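Local coordinates for stress responsive alpha-beta protein (Jannaschia sp., PDB 3BB5) that is of unknown function but forms a dimer with a ferredoxin-like alpha-beta fold and belongs to the stress responsive A/B barrel family, at residues 79-83 with 84-88. Residues are numbered along the deposited sequence; the frame is centred on the assembly and turned at random.
Sequences CTFTD and KAALD
Asp83 caps the start of helix 84-92 while Phe81 packs against its first turn, a local contact where strand 75-81 turns into the helix. Asp83 is the N-cap residue. Its OD1 accepts from Ala86 N at 2.8 Å, and the N-H meets this oxygen nearly along the C-O bond. With CG between the backbone N and the carbonyl carbon (chi1 58°), the carboxylate reaches forward over the first turn to Ala86 N. The negative group thus lies at the helix N-terminus, where the helix dipole would probably stabilise its charge. The main chain adds a second bond, Leu87 N to Asp83 O at 3.1 Å, which starts the helical pattern.

Phe81 is the last residue of the strand and is buried. Its ring lies flat against the helix backbone: Leu87 CA stands 3.9 Å from the centroid of the Phe81 ring, almost on the ring normal, a CH-pi contact. Leu87 CD1 also touches Phe81 CE2, at 3.4 Å, and the two side chains cross at about a right angle. Nearer the backbone, Phe81 CB meets Ala86 CB at 3.9 Å. Tyr90, three residues after Leu87, also meets the Phe81 ring. With an alanine here instead of Phe81, the face against Leu87 CA is lost, and a gap is likely to open between strand and helix.

Within the helix, Lys84 NZ forms a salt bridge with Asp88 OD1 at 2.7 Å, using the syn lone pair of that oxygen. Bends at chi2 and chi4 bring the amino group round to Asp88, one turn on. Lys84 also makes a cation-pi contact with Phe66 of the second subunit. This is a helix N-cap at a strand-to-helix junction, in the ferredoxin-like alpha-beta fold of this dimeric A/B barrel family protein.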
loop_
_atom_site.group_PDB
_atom_site.type_symbol
_atom_site.label_atom_id
_atom_site.label_comp_id
_atom_site.label_asym_id
_atom_site.label_seq_id
_atom_site.Cartn_x
_atom_site.Cartn_y
_atom_site.Cartn_z
ATOM N N CYS A 79 -4.035 -7.145 0.200
ATOM C CA CYS A 79 -4.741 -8.121 1.011
ATOM C C CYS A 79 -4.731 -7.679 2.438
ATOM O O CYS A 79 -3.696 -7.314 2.957
ATOM C CB CYS A 79 -4.086 -9.496 0.963
ATOM S SG CYS A 79 -3.726 -9.967 -0.639
ATOM N N THR A 80 -5.890 -7.746 3.066
ATOM C CA THR A 80 -6.038 -7.513 4.484
ATOM C C THR A 80 -6.170 -8.891 5.157
ATOM O O THR A 80 -7.068 -9.625 4.813
ATOM C CB THR A 80 -7.300 -6.654 4.738
ATOM O OG1 THR A 80 -7.139 -5.388 4.081
ATOM C CG2 THR A 80 -7.550 -6.434 6.227
ATOM N N PHE A 81 -5.279 -9.216 6.094
ATOM C CA PHE A 81 -5.325 -10.466 6.857
ATOM C C PHE A 81 -5.628 -10.229 8.322
ATOM O O PHE A 81 -5.237 -9.218 8.907
ATOM C CB PHE A 81 -3.994 -11.213 6.751
ATOM C CG PHE A 81 -3.614 -11.578 5.344
ATOM C CD1 PHE A 81 -4.253 -12.605 4.698
ATOM C CD2 PHE A 81 -2.624 -10.880 4.659
ATOM C CE1 PHE A 81 -3.913 -12.957 3.403
ATOM C CE2 PHE A 81 -2.290 -11.241 3.371
ATOM C CZ PHE A 81 -2.960 -12.282 2.750
ATOM N N THR A 82 -6.366 -11.168 8.898
ATOM C CA THR A 82 -6.646 -11.170 10.311
ATOM C C THR A 82 -5.349 -11.217 11.133
ATOM O O THR A 82 -5.247 -10.593 12.171
ATOM C CB THR A 82 -7.554 -12.366 10.664
ATOM O OG1 THR A 82 -8.850 -12.129 10.113
ATOM C CG2 THR A 82 -7.690 -12.534 12.187
ATOM N N ASP A 83 -4.381 -11.980 10.646
ATOM C CA ASP A 83 -3.148 -12.244 11.360
ATOM C C ASP A 83 -2.127 -12.922 10.461
ATOM O O ASP A 83 -2.392 -13.244 9.294
ATOM C CB ASP A 83 -3.412 -13.095 12.625
ATOM C CG ASP A 83 -4.075 -14.429 12.335
ATOM O OD1 ASP A 83 -3.995 -14.953 11.217
ATOM O OD2 ASP A 83 -4.668 -14.984 13.269
ATOM N N LYS A 84 -0.951 -13.139 11.029
ATOM C CA LYS A 84 0.145 -13.809 10.362
ATOM C C LYS A 84 -0.197 -15.248 9.938
ATOM O O LYS A 84 0.214 -15.687 8.884
ATOM C CB LYS A 84 1.338 -13.792 11.293
ATOM C CG LYS A 84 2.604 -14.356 10.702
ATOM C CD LYS A 84 3.277 -13.452 9.713
ATOM C CE LYS A 84 4.712 -13.933 9.442
ATOM N NZ LYS A 84 4.722 -15.146 8.618
ATOM N N ALA A 85 -0.927 -15.993 10.763
ATOM C CA ALA A 85 -1.346 -17.318 10.371
ATOM C C ALA A 85 -2.111 -17.237 9.043
ATOM O O ALA A 85 -1.904 -18.082 8.176
ATOM C CB ALA A 85 -2.203 -18.019 11.488
ATOM N N ALA A 86 -2.981 -16.230 8.897
ATOM C CA ALA A 86 -3.753 -15.995 7.663
ATOM C C ALA A 86 -2.842 -15.687 6.472
ATOM O O ALA A 86 -3.055 -16.223 5.383
ATOM C CB ALA A 86 -4.753 -14.853 7.847
ATOM N N LEU A 87 -1.847 -14.805 6.682
ATOM C CA LEU A 87 -0.867 -14.469 5.638
ATOM C C LEU A 87 -0.111 -15.712 5.142
ATOM O O LEU A 87 0.107 -15.885 3.935
ATOM C CB LEU A 87 0.094 -13.364 6.101
ATOM C CG LEU A 87 1.287 -13.009 5.190
ATOM C CD1 LEU A 87 0.863 -12.480 3.850
ATOM C CD2 LEU A 87 2.221 -12.019 5.858
ATOM N N ASP A 88 0.270 -16.575 6.077
ATOM C CA ASP A 88 0.975 -17.821 5.770
ATOM C C ASP A 88 0.110 -18.849 5.064
ATOM O O ASP A 88 0.591 -19.579 4.218
ATOM C CB ASP A 88 1.503 -18.456 7.049
ATOM C CG ASP A 88 2.548 -17.604 7.752
ATOM O OD1 ASP A 88 3.171 -16.723 7.110
ATOM O OD2 ASP A 88 2.723 -17.831 8.962
#